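Local coordinates for coat protein (Tobacco streak virus, PDB 4Y6X) that forms the protein shell of the virion, probably as a T=3 icosahedral capsid, and binds viral RNA, at residues A[44-49]-A[140-145]; A[53-58]-A[145-150]; A[65-70]-A[79-84]. All blocks are in the same frame, centred on the assembly; numbering follows the deposited sequence.

Contacts 1 and 3 bridge the two facing sheets of the jelly roll, and contact 2 packs a loop against one of them. Strand 140-150 serves both contact 1 and contact 2, which share Y145 although their centres lie about 14 Å apart. Strand 63-73, used by contact 3, runs antiparallel beside it, and probable backbone hydrogen bonds join the pair: A143 N to G70 O at 2.9 Å ties contact 1 to contact 3, while W146 O to L68 N at 2.8 Å ties contact 2 to contact 3. Contacts 1 and 3 are the closer pair, about 9 Å between centres, against about 14 Å for contacts 2 and 3. Each contact also includes residues within reach of the second subunit.

Contact 1 (A[44-49]-A[140-145]); sequences DAIPFK and VQLAGY
I46 meets L142 and Y145 through the far end of its side chain, spanning the space between two strands that are not neighbours in a sheet. The CA atoms of I46 and L142 stand 10.9 Å apart, too far for backbone bonding, so the side chains make the contact alone. From CB, which points toward 140-145, the isoleucine divides. The short branch, CG2, comes up to the phenol oxygen of Y145, with I46 CG2 3.8 Å from Y145 OH. The longer branch begins with CG1, placed anti to the carbonyl carbon (chi1 -58°), and stretches out fully (chi2 176°) to CD1. That terminal methyl of I46 meets L142 tip to tip, CD1 to CD1 at 3.6 Å, and also lies 3.4 Å from Y145 OH. Both isoleucine branches thus touch the hydroxyl by van der Waals packing, the side chain of Y145 crossing the aliphatic chain at a slant.

Isoleucine suits this place because its two arms both reach the Y145 hydroxyl, while the longer one goes on to L142; leucine at 142 supplies a methyl to complete the apolar patch, and tyrosine is long enough to carry its hydroxyl from strand 140-150 across to I46. W128 of strand 125-130 touches both I46 and L142, and I51 of helix 48-52 touches I46 and Y145, so the same core continues around them. At the start of segment 44-49, D44 forms salt bridges to R139 and K38. A143 packs against F161 of the second subunit. The whole is characteristic of the jelly-roll beta-sandwich of this coat protein: strand 44-47, at the margin of one sheet, is joined to strand 140-150 of the other by side chains that meet end on and across each other.

Contact 2 (A[53-58]-A[145-150]); sequences EGIPEI and YWIAIS
I55 and I147 meet at an angle, their chains crossing so that only the terminal methyls approach, I55 CD1 to I147 CD1 at 4.1 Å. Both place CG1 anti to the carbonyl carbon and both run extended to the tip, and these matching shapes carry the two methyls inward across the gap between I55 CA and I147 CA, which are 10.2 Å apart. Two residues further along the strand, I149 is built differently. Its CG1 is wedged between the backbone N and the carbonyl carbon (chi1 61°), which swings CD1 up against the turn. There I149 CD1 settles 4.1 Å from E57 CB and 4.2 Å from I58 CG1, so a single carbon touches two successive residues.

E57 contributes the apolar root of its side chain; the remainder bends at chi2 (90°) and takes the carboxylate away from I149. That carboxylate comes near the one of E57 of the second subunit, and two like charges so close would be expected to repel unless something screens or protonates them. I58 does the reverse: its CA-CB bond lies across the line to the strand, yet the chain brings CG1 round to I149.

The backbone explains how three residues can present themselves together. I55 to I58 form a type I turn, with a backbone hydrogen bond from I58 N to I55 O at 3.3 Å. P56, whose ring fixes phi near the value needed, suits the second position, and G54, just before the turn begins at I55, has the positive phi that glycine accepts easily. The turn follows helix 48-52, whose I51 and V52 also touch I147, V52 packing against I58 as well. F64 lies against I147 and I149, while V28 touches I149 and E57, so the loop packs over strand 140-150, between helix 48-52 and strands 25-30 and 63-73.

Contact 3 (A[65-70]-A[79-84]); sequences YRLLIG and FGMVDG
Segments 65-70 and 79-84 face each other at a CA separation of 10.6 Å, both between L67 and M81 and between I69 and G80, the spacing of sheets packed through their side chains. This is the interior of the jelly-roll sandwich: strand 63-73 belongs to one sheet and strand 77-82 to the other, and no hydrogen bond links the two segments.

L67 and I69, two apart and so on the same side of their strand, point inward to M81 and F79. The side chains of I69 and F79 run alongside each other, heading opposite ways, and I69 CD1 reaches F79 CE2 obliquely at 4.1 Å. The broad ring fills much width with one residue, and it meets W128 with planes about 15° apart and F71 edge-to-face. F111 of strand 107-117 touches both I69 and M81, and I126 of strand 125-130 touches L67 and I69. Methionine fits because its unbranched chain is long and pliant: crossing that of L67 at a slant, the M81 chain is extended at first, then turns at SD (chi3 -101°), and M81 CE ends 4.0 Å from L67 CD2.

Contact 1 (A[44-49]-A[140-145])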
ATOM      1  N   ASP A  44       2.346 -18.167  14.617  1.00 39.54           N
ATOM      2  CA  ASP A  44       2.415 -16.949  13.811  1.00 35.89           C
ATOM      3  C   ASP A  44       1.829 -17.221  12.439  1.00 35.88           C
ATOM      4  O   ASP A  44       2.272 -18.143  11.753  1.00 36.37           O
ATOM      5  CB  ASP A  44       3.854 -16.490  13.662  1.00 39.77           C
ATOM      6  CG  ASP A  44       4.449 -16.037  14.992  1.00 42.97           C
ATOM      7  OD1 ASP A  44       3.769 -15.192  15.617  1.00 39.35           O
ATOM      8  OD2 ASP A  44       5.559 -16.500  15.373  1.00 37.54           O
ATOM      9  N   ALA A  45       0.793 -16.482  12.081  1.00 33.62           N
ATOM     10  CA  ALA A  45       0.049 -16.700  10.853  1.00 36.06           C
ATOM     11  C   ALA A  45      -0.193 -15.367  10.193  1.00 37.58           C
ATOM     12  O   ALA A  45      -0.573 -14.430  10.854  1.00 38.55           O
ATOM     13  CB  ALA A  45      -1.285 -17.343  11.132  1.00 35.26           C
ATOM     14  N   ILE A  46      -0.015 -15.304   8.886  1.00 35.87           N
ATOM     15  CA  ILE A  46      -0.490 -14.168   8.112  1.00 34.81           C
ATOM     16  C   ILE A  46      -1.570 -14.598   7.121  1.00 32.07           C
ATOM     17  O   ILE A  46      -1.286 -15.383   6.205  1.00 30.70           O
ATOM     18  CB  ILE A  46       0.668 -13.519   7.385  1.00 39.31           C
ATOM     19  CG1 ILE A  46       1.691 -13.108   8.431  1.00 43.99           C
ATOM     20  CG2 ILE A  46       0.164 -12.308   6.590  1.00 44.39           C
ATOM     21  CD1 ILE A  46       2.933 -12.530   7.831  1.00 43.61           C
ATOM     22  N   PRO A  47      -2.818 -14.099   7.293  1.00 32.12           N
ATOM     23  CA  PRO A  47      -3.887 -14.479   6.384  1.00 33.50           C
ATOM     24  C   PRO A  47      -3.725 -13.880   5.005  1.00 34.89           C
ATOM     25  O   PRO A  47      -3.186 -12.781   4.865  1.00 29.65           O
ATOM     26  CB  PRO A  47      -5.149 -13.908   7.036  1.00 37.92           C
ATOM     27  CG  PRO A  47      -4.750 -13.466   8.396  1.00 39.51           C
ATOM     28  CD  PRO A  47      -3.288 -13.172   8.333  1.00 37.01           C
ATOM     29  N   PHE A  48      -4.160 -14.619   3.998  1.00 32.67           N
ATOM     30  CA  PHE A  48      -4.081 -14.148   2.618  1.00 36.89           C
ATOM     31  C   PHE A  48      -4.823 -12.835   2.380  1.00 38.41           C
ATOM     32  O   PHE A  48      -4.337 -12.008   1.626  1.00 34.27           O
ATOM     33  CB  PHE A  48      -4.530 -15.216   1.633  1.00 37.02           C
ATOM     34  CG  PHE A  48      -4.214 -14.898   0.227  1.00 40.63           C
ATOM     35  CD1 PHE A  48      -2.924 -14.982  -0.241  1.00 42.67           C
ATOM     36  CD2 PHE A  48      -5.218 -14.507  -0.664  1.00 44.77           C
ATOM     37  CE1 PHE A  48      -2.631 -14.664  -1.567  1.00 42.65           C
ATOM     38  CE2 PHE A  48      -4.932 -14.229  -2.000  1.00 44.97           C
ATOM     39  CZ  PHE A  48      -3.632 -14.318  -2.455  1.00 41.57           C
ATOM     40  N   LYS A  49      -5.981 -12.638   2.998  1.00 40.66           N
ATOM     41  CA  LYS A  49      -6.716 -11.368   2.816  1.00 40.98           C
ATOM     42  C   LYS A  49      -5.864 -10.195   3.254  1.00 40.40           C
ATOM     43  O   LYS A  49      -5.905  -9.177   2.622  1.00 48.52           O
ATOM     44  CB  LYS A  49      -8.082 -11.349   3.539  1.00 44.33           C
ATOM     45  N   VAL A 140      10.680 -13.373  12.737  1.00 23.08           N
ATOM     46  CA  VAL A 140      10.682 -13.607  11.290  1.00 24.43           C
ATOM     47  C   VAL A 140      10.635 -12.231  10.574  1.00 23.39           C
ATOM     48  O   VAL A 140       9.858 -11.358  10.949  1.00 24.74           O
ATOM     49  CB  VAL A 140       9.447 -14.380  10.875  1.00 25.31           C
ATOM     50  CG1 VAL A 140       9.364 -14.502   9.368  1.00 29.65           C
ATOM     51  CG2 VAL A 140       9.438 -15.747  11.513  1.00 25.10           C
ATOM     52  N   GLN A 141      11.535 -11.992   9.666  1.00 22.60           N
ATOM     53  CA  GLN A 141      11.552 -10.756   8.894  1.00 24.34           C
ATOM     54  C   GLN A 141      11.243 -11.114   7.451  1.00 23.17           C
ATOM     55  O   GLN A 141      11.997 -11.872   6.832  1.00 19.55           O
ATOM     56  CB  GLN A 141      12.909 -10.045   9.001  1.00 26.63           C
ATOM     57  CG  GLN A 141      13.311  -9.792  10.442  1.00 32.00           C
ATOM     58  CD  GLN A 141      14.764  -9.412  10.533  1.00 33.41           C
ATOM     59  OE1 GLN A 141      15.233  -8.561   9.787  1.00 44.01           O
ATOM     60  NE2 GLN A 141      15.471 -10.057  11.386  1.00 35.76           N
ATOM     61  N   LEU A 142      10.140 -10.583   6.959  1.00 22.34           N
ATOM     62  CA  LEU A 142       9.629 -10.880   5.638  1.00 22.99           C
ATOM     63  C   LEU A 142      10.053  -9.846   4.636  1.00 23.72           C
ATOM     64  O   LEU A 142      10.028  -8.676   4.901  1.00 22.28           O
ATOM     65  CB  LEU A 142       8.119 -10.891   5.634  1.00 26.10           C
ATOM     66  CG  LEU A 142       7.600 -12.177   6.227  1.00 30.70           C
ATOM     67  CD1 LEU A 142       6.309 -11.894   6.931  1.00 39.06           C
ATOM     68  CD2 LEU A 142       7.436 -13.209   5.121  1.00 30.39           C
ATOM     69  N   ALA A 143      10.477 -10.298   3.480  1.00 21.20           N
ATOM     70  CA  ALA A 143      10.623  -9.415   2.313  1.00 21.73           C
ATOM     71  C   ALA A 143       9.268  -8.970   1.859  1.00 25.27           C
ATOM     72  O   ALA A 143       8.229  -9.480   2.361  1.00 28.78           O
ATOM     73  CB  ALA A 143      11.297 -10.170   1.218  1.00 23.53           C
ATOM     74  N   GLY A 144       9.210  -8.057   0.906  1.00 26.79           N
ATOM     75  CA  GLY A 144       7.929  -7.762   0.225  1.00 27.84           C
ATOM     76  C   GLY A 144       7.213  -9.026  -0.283  1.00 26.44           C
ATOM     77  O   GLY A 144       7.858 -10.008  -0.645  1.00 30.76           O
ATOM     78  N   TYR A 145       5.891  -9.023  -0.272  1.00 26.84           N
ATOM     79  CA  TYR A 145       5.089 -10.099  -0.852  1.00 27.71           C
ATOM     80  C   TYR A 145       4.991  -9.845  -2.330  1.00 27.43           C
ATOM     81  O   TYR A 145       4.832  -8.680  -2.733  1.00 24.40           O
ATOM     82  CB  TYR A 145       3.696 -10.029  -0.321  1.00 29.05           C
ATOM     83  CG  TYR A 145       3.573 -10.112   1.178  1.00 32.04           C
ATOM     84  CD1 TYR A 145       3.994 -11.219   1.861  1.00 37.05           C
ATOM     85  CD2 TYR A 145       3.019  -9.074   1.894  1.00 30.77           C
ATOM     86  CE1 TYR A 145       3.863 -11.294   3.229  1.00 41.36           C
ATOM     87  CE2 TYR A 145       2.913  -9.112   3.255  1.00 34.18           C
ATOM     88  CZ  TYR A 145       3.322 -10.234   3.922  1.00 41.11           C
ATOM     89  OH  TYR A 145       3.166 -10.292   5.277  1.00 41.37           O
TER

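Contact 2 (A[53-58]-A[145-150])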
ATOM      1  N   GLU A  53      -4.636  -6.907   1.040  1.00 52.86           N
ATOM      2  CA  GLU A  53      -5.097  -5.587   1.440  1.00 54.65           C
ATOM      3  C   GLU A  53      -4.085  -4.520   1.051  1.00 57.41           C
ATOM      4  O   GLU A  53      -2.890  -4.646   1.317  1.00 59.03           O
ATOM      5  CB  GLU A  53      -5.357  -5.548   2.961  1.00 60.25           C
ATOM      6  CG  GLU A  53      -4.666  -4.409   3.741  1.00 65.27           C
ATOM      7  CD  GLU A  53      -3.212  -4.731   4.089  1.00 66.37           C
ATOM      8  N   GLY A  54      -4.570  -3.450   0.439  1.00 60.88           N
ATOM      9  CA  GLY A  54      -3.704  -2.330   0.060  1.00 59.58           C
ATOM     10  C   GLY A  54      -2.912  -2.564  -1.220  1.00 60.43           C
ATOM     11  O   GLY A  54      -1.772  -2.096  -1.334  1.00 58.32           O
ATOM     12  N   ILE A  55      -3.522  -3.264  -2.190  1.00 51.43           N
ATOM     13  CA  ILE A  55      -2.968  -3.391  -3.523  1.00 47.34           C
ATOM     14  C   ILE A  55      -4.045  -2.947  -4.511  1.00 51.32           C
ATOM     15  O   ILE A  55      -5.011  -3.644  -4.761  1.00 56.84           O
ATOM     16  CB  ILE A  55      -2.505  -4.815  -3.823  1.00 44.45           C
ATOM     17  CG1 ILE A  55      -1.446  -5.243  -2.801  1.00 45.73           C
ATOM     18  CG2 ILE A  55      -1.987  -4.904  -5.250  1.00 42.01           C
ATOM     19  CD1 ILE A  55      -0.835  -6.614  -3.047  1.00 47.26           C
ATOM     20  N   PRO A  56      -3.882  -1.761  -5.093  1.00 55.46           N
ATOM     21  CA  PRO A  56      -4.967  -1.203  -5.939  1.00 53.52           C
ATOM     22  C   PRO A  56      -5.342  -1.972  -7.229  1.00 52.52           C
ATOM     23  O   PRO A  56      -6.494  -1.969  -7.603  1.00 56.17           O
ATOM     24  CB  PRO A  56      -4.452   0.213  -6.273  1.00 57.39           C
ATOM     25  CG  PRO A  56      -2.959   0.133  -6.101  1.00 60.19           C
ATOM     26  CD  PRO A  56      -2.722  -0.855  -4.982  1.00 53.31           C
ATOM     27  N   GLU A  57      -4.407  -2.650  -7.884  1.00 49.02           N
ATOM     28  CA  GLU A  57      -4.701  -3.486  -9.076  1.00 49.58           C
ATOM     29  C   GLU A  57      -5.673  -4.691  -8.832  1.00 57.53           C
ATOM     30  O   GLU A  57      -5.995  -5.411  -9.769  1.00 65.60           O
ATOM     31  CB  GLU A  57      -3.397  -4.096  -9.642  1.00 48.34           C
ATOM     32  CG  GLU A  57      -2.411  -3.105 -10.232  1.00 55.52           C
ATOM     33  CD  GLU A  57      -1.380  -2.555  -9.239  1.00 58.70           C
ATOM     34  OE1 GLU A  57      -1.639  -2.530  -7.992  1.00 57.82           O
ATOM     35  OE2 GLU A  57      -0.305  -2.115  -9.722  1.00 56.90           O
ATOM     36  N   ILE A  58      -6.070  -4.928  -7.586  1.00 52.30           N
ATOM     37  CA  ILE A  58      -6.798  -6.110  -7.198  1.00 56.04           C
ATOM     38  C   ILE A  58      -8.265  -5.818  -6.866  1.00 61.78           C
ATOM     39  O   ILE A  58      -8.566  -4.905  -6.122  1.00 62.93           O
ATOM     40  CB  ILE A  58      -6.112  -6.774  -5.970  1.00 46.20           C
ATOM     41  CG1 ILE A  58      -4.821  -7.465  -6.452  1.00 45.83           C
ATOM     42  CG2 ILE A  58      -7.049  -7.769  -5.317  1.00 48.56           C
ATOM     43  CD1 ILE A  58      -3.889  -7.936  -5.368  1.00 50.24           C
ATOM     44  N   TYR A 145       5.891  -9.023  -0.272  1.00 26.84           N
ATOM     45  CA  TYR A 145       5.089 -10.099  -0.852  1.00 27.71           C
ATOM     46  C   TYR A 145       4.991  -9.845  -2.330  1.00 27.43           C
ATOM     47  O   TYR A 145       4.832  -8.680  -2.733  1.00 24.40           O
ATOM     48  CB  TYR A 145       3.696 -10.029  -0.321  1.00 29.05           C
ATOM     49  CG  TYR A 145       3.573 -10.112   1.178  1.00 32.04           C
ATOM     50  CD1 TYR A 145       3.994 -11.219   1.861  1.00 37.05           C
ATOM     51  CD2 TYR A 145       3.019  -9.074   1.894  1.00 30.77           C
ATOM     52  CE1 TYR A 145       3.863 -11.294   3.229  1.00 41.36           C
ATOM     53  CE2 TYR A 145       2.913  -9.112   3.255  1.00 34.18           C
ATOM     54  CZ  TYR A 145       3.322 -10.234   3.922  1.00 41.11           C
ATOM     55  OH  TYR A 145       3.166 -10.292   5.277  1.00 41.37           O
ATOM     56  N   TRP A 146       5.155 -10.892  -3.148  1.00 22.57           N
ATOM     57  CA  TRP A 146       5.005 -10.747  -4.605  1.00 21.85           C
ATOM     58  C   TRP A 146       3.886 -11.692  -5.027  1.00 24.03           C
ATOM     59  O   TRP A 146       3.909 -12.824  -4.638  1.00 21.77           O
ATOM     60  CB  TRP A 146       6.283 -11.116  -5.336  1.00 21.68           C
ATOM     61  CG  TRP A 146       7.275 -10.112  -5.179  1.00 23.60           C
ATOM     62  CD1 TRP A 146       8.203 -10.042  -4.201  1.00 25.11           C
ATOM     63  CD2 TRP A 146       7.451  -8.943  -5.979  1.00 22.27           C
ATOM     64  NE1 TRP A 146       8.962  -8.907  -4.344  1.00 25.47           N
ATOM     65  CE2 TRP A 146       8.542  -8.227  -5.441  1.00 24.87           C
ATOM     66  CE3 TRP A 146       6.844  -8.466  -7.125  1.00 26.95           C
ATOM     67  CZ2 TRP A 146       8.998  -7.008  -5.972  1.00 25.22           C
ATOM     68  CZ3 TRP A 146       7.299  -7.247  -7.673  1.00 26.76           C
ATOM     69  CH2 TRP A 146       8.381  -6.560  -7.105  1.00 28.70           C
ATOM     70  N   ILE A 147       2.939 -11.209  -5.814  1.00 20.74           N
ATOM     71  CA  ILE A 147       1.811 -11.949  -6.258  1.00 22.65           C
ATOM     72  C   ILE A 147       1.676 -11.785  -7.760  1.00 22.12           C
ATOM     73  O   ILE A 147       1.712 -10.662  -8.268  1.00 22.12           O
ATOM     74  CB  ILE A 147       0.567 -11.449  -5.560  1.00 24.84           C
ATOM     75  CG1 ILE A 147       0.828 -11.403  -4.084  1.00 30.32           C
ATOM     76  CG2 ILE A 147      -0.603 -12.359  -5.811  1.00 27.76           C
ATOM     77  CD1 ILE A 147      -0.233 -10.668  -3.315  1.00 35.24           C
ATOM     78  N   ALA A 148       1.534 -12.893  -8.462  1.00 18.95           N
ATOM     79  CA  ALA A 148       1.251 -12.862  -9.879  1.00 20.54           C
ATOM     80  C   ALA A 148      -0.272 -12.950 -10.030  1.00 22.31           C
ATOM     81  O   ALA A 148      -0.883 -13.872  -9.514  1.00 22.63           O
ATOM     82  CB  ALA A 148       1.899 -14.000 -10.581  1.00 22.13           C
ATOM     83  N   ILE A 149      -0.839 -11.946 -10.721  1.00 20.83           N
ATOM     84  CA  ILE A 149      -2.244 -11.817 -10.930  1.00 22.22           C
ATOM     85  C   ILE A 149      -2.566 -11.651 -12.410  1.00 21.15           C
ATOM     86  O   ILE A 149      -1.697 -11.319 -13.224  1.00 19.30           O
ATOM     87  CB  ILE A 149      -2.814 -10.649 -10.173  1.00 21.22           C
ATOM     88  CG1 ILE A 149      -2.182  -9.368 -10.633  1.00 23.69           C
ATOM     89  CG2 ILE A 149      -2.623 -10.858  -8.674  1.00 25.45           C
ATOM     90  CD1 ILE A 149      -2.908  -8.130 -10.148  1.00 23.03           C
ATOM     91  N   SER A 150      -3.818 -11.831 -12.741  1.00 22.90           N
ATOM     92  CA  SER A 150      -4.319 -11.475 -14.082  1.00 25.49           C
ATOM     93  C   SER A 150      -4.069 -10.007 -14.343  1.00 25.48           C
ATOM     94  O   SER A 150      -4.253  -9.159 -13.450  1.00 25.71           O
ATOM     95  CB  SER A 150      -5.838 -11.813 -14.244  1.00 28.98           C
ATOM     96  OG  SER A 150      -6.611 -11.491 -13.100  1.00 37.45           O
TER

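Contact 3 (A[65-70]-A[79-84])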
ATOM      1  N   TYR A  65      -2.308 -16.302  -9.404  1.00 23.24           N
ATOM      2  CA  TYR A  65      -1.523 -17.425  -9.874  1.00 24.46           C
ATOM      3  C   TYR A  65      -0.354 -17.862  -8.995  1.00 25.74           C
ATOM      4  O   TYR A  65      -0.117 -19.041  -8.866  1.00 27.65           O
ATOM      5  CB  TYR A  65      -1.001 -17.127 -11.242  1.00 24.11           C
ATOM      6  CG  TYR A  65      -2.158 -16.981 -12.219  1.00 29.81           C
ATOM      7  CD1 TYR A  65      -2.746 -18.114 -12.830  1.00 33.97           C
ATOM      8  CD2 TYR A  65      -2.715 -15.756 -12.466  1.00 27.44           C
ATOM      9  CE1 TYR A  65      -3.830 -17.970 -13.743  1.00 33.70           C
ATOM     10  CE2 TYR A  65      -3.766 -15.587 -13.356  1.00 32.61           C
ATOM     11  CZ  TYR A  65      -4.317 -16.695 -14.003  1.00 35.93           C
ATOM     12  OH  TYR A  65      -5.338 -16.501 -14.869  1.00 34.23           O
ATOM     13  N   ARG A  66       0.355 -16.938  -8.362  1.00 24.29           N
ATOM     14  CA  ARG A  66       1.540 -17.307  -7.551  1.00 25.80           C
ATOM     15  C   ARG A  66       1.654 -16.338  -6.417  1.00 23.40           C
ATOM     16  O   ARG A  66       1.407 -15.138  -6.590  1.00 24.11           O
ATOM     17  CB  ARG A  66       2.816 -17.179  -8.382  1.00 28.34           C
ATOM     18  CG  ARG A  66       2.841 -18.057  -9.594  1.00 35.46           C
ATOM     19  CD  ARG A  66       4.091 -17.909 -10.452  1.00 36.21           C
ATOM     20  NE  ARG A  66       5.294 -18.368  -9.787  1.00 36.14           N
ATOM     21  CZ  ARG A  66       6.515 -18.280 -10.338  1.00 40.20           C
ATOM     22  NH1 ARG A  66       6.678 -17.720 -11.545  1.00 41.59           N
ATOM     23  NH2 ARG A  66       7.588 -18.691  -9.673  1.00 37.97           N
ATOM     24  N   LEU A  67       2.061 -16.820  -5.282  1.00 22.40           N
ATOM     25  CA  LEU A  67       2.489 -15.975  -4.202  1.00 22.32           C
ATOM     26  C   LEU A  67       3.941 -16.358  -3.875  1.00 25.83           C
ATOM     27  O   LEU A  67       4.227 -17.546  -3.619  1.00 23.14           O
ATOM     28  CB  LEU A  67       1.614 -16.216  -3.018  1.00 22.63           C
ATOM     29  CG  LEU A  67       2.154 -15.593  -1.722  1.00 25.02           C
ATOM     30  CD1 LEU A  67       2.114 -14.069  -1.732  1.00 26.55           C
ATOM     31  CD2 LEU A  67       1.364 -16.139  -0.584  1.00 25.35           C
ATOM     32  N   LEU A  68       4.829 -15.386  -3.874  1.00 20.65           N
ATOM     33  CA  LEU A  68       6.220 -15.543  -3.491  1.00 22.62           C
ATOM     34  C   LEU A  68       6.459 -14.915  -2.168  1.00 23.39           C
ATOM     35  O   LEU A  68       6.058 -13.739  -1.941  1.00 23.10           O
ATOM     36  CB  LEU A  68       7.144 -14.836  -4.447  1.00 27.21           C
ATOM     37  CG  LEU A  68       7.574 -15.551  -5.743  1.00 30.99           C
ATOM     38  CD1 LEU A  68       6.529 -16.380  -6.401  1.00 30.78           C
ATOM     39  CD2 LEU A  68       8.211 -14.576  -6.728  1.00 30.99           C
ATOM     40  N   ILE A  69       7.064 -15.676  -1.253  1.00 20.72           N
ATOM     41  CA  ILE A  69       7.483 -15.107  -0.022  1.00 23.46           C
ATOM     42  C   ILE A  69       8.939 -15.407   0.262  1.00 22.53           C
ATOM     43  O   ILE A  69       9.495 -16.451  -0.164  1.00 23.30           O
ATOM     44  CB  ILE A  69       6.588 -15.475   1.119  1.00 30.35           C
ATOM     45  CG1 ILE A  69       6.696 -16.912   1.444  1.00 32.34           C
ATOM     46  CG2 ILE A  69       5.092 -15.204   0.865  1.00 34.09           C
ATOM     47  CD1 ILE A  69       6.746 -17.030   2.929  1.00 36.08           C
ATOM     48  N   GLY A  70       9.577 -14.488   0.959  1.00 17.52           N
ATOM     49  CA  GLY A  70      10.963 -14.683   1.378  1.00 19.02           C
ATOM     50  C   GLY A  70      11.100 -14.174   2.766  1.00 17.70           C
ATOM     51  O   GLY A  70      10.442 -13.205   3.128  1.00 19.51           O
ATOM     52  N   PHE A  79       7.456 -23.955   8.189  1.00 24.68           N
ATOM     53  CA  PHE A  79       6.393 -23.133   7.735  1.00 25.67           C
ATOM     54  C   PHE A  79       5.621 -23.727   6.597  1.00 24.11           C
ATOM     55  O   PHE A  79       6.103 -24.576   5.856  1.00 25.05           O
ATOM     56  CB  PHE A  79       6.934 -21.760   7.348  1.00 25.24           C
ATOM     57  CG  PHE A  79       7.559 -21.718   5.994  1.00 26.51           C
ATOM     58  CD1 PHE A  79       8.776 -22.386   5.719  1.00 24.98           C
ATOM     59  CD2 PHE A  79       6.954 -20.985   5.000  1.00 27.85           C
ATOM     60  CE1 PHE A  79       9.379 -22.309   4.453  1.00 28.03           C
ATOM     61  CE2 PHE A  79       7.527 -20.920   3.744  1.00 26.45           C
ATOM     62  CZ  PHE A  79       8.726 -21.590   3.451  1.00 26.33           C
ATOM     63  N   GLY A  80       4.440 -23.191   6.384  1.00 25.05           N
ATOM     64  CA  GLY A  80       3.683 -23.529   5.170  1.00 26.75           C
ATOM     65  C   GLY A  80       2.324 -22.892   5.133  1.00 25.38           C
ATOM     66  O   GLY A  80       1.971 -22.124   6.004  1.00 27.16           O
ATOM     67  N   MET A  81       1.609 -23.151   4.053  1.00 28.79           N
ATOM     68  CA  MET A  81       0.286 -22.578   3.819  1.00 35.11           C
ATOM     69  C   MET A  81      -0.792 -23.480   4.369  1.00 35.92           C
ATOM     70  O   MET A  81      -0.721 -24.672   4.183  1.00 35.92           O
ATOM     71  CB  MET A  81       0.080 -22.354   2.323  1.00 38.17           C
ATOM     72  CG  MET A  81      -1.218 -21.612   1.950  1.00 46.76           C
ATOM     73  SD  MET A  81      -1.217 -21.155   0.162  1.00 60.29           S
ATOM     74  CE  MET A  81      -0.767 -19.420   0.359  1.00 63.96           C
ATOM     75  N   VAL A  82      -1.773 -22.911   5.050  1.00 36.58           N
ATOM     76  CA  VAL A  82      -2.932 -23.653   5.548  1.00 38.42           C
ATOM     77  C   VAL A  82      -4.231 -23.076   5.004  1.00 40.18           C
ATOM     78  O   VAL A  82      -4.258 -21.895   4.630  1.00 39.67           O
ATOM     79  CB  VAL A  82      -3.020 -23.648   7.068  1.00 41.44           C
ATOM     80  CG1 VAL A  82      -1.725 -24.164   7.628  1.00 44.95           C
ATOM     81  CG2 VAL A  82      -3.302 -22.262   7.609  1.00 40.81           C
ATOM     82  N   ASP A  83      -5.286 -23.911   4.964  1.00 46.09           N
ATOM     83  CA  ASP A  83      -6.632 -23.578   4.403  1.00 48.93           C
ATOM     84  C   ASP A  83      -7.766 -23.410   5.414  1.00 56.62           C
ATOM     85  O   ASP A  83      -8.878 -22.995   5.050  1.00 67.70           O
ATOM     86  CB  ASP A  83      -7.101 -24.622   3.397  1.00 43.72           C
ATOM     87  N   GLY A  84      -7.542 -23.695   6.681  1.00 58.42           N
ATOM     88  CA  GLY A  84      -8.711 -23.723   7.589  1.00 68.45           C
ATOM     89  C   GLY A  84      -9.341 -22.398   8.030  1.00 65.37           C
ATOM     90  O   GLY A  84     -10.389 -22.408   8.635  1.00 66.76           O
TER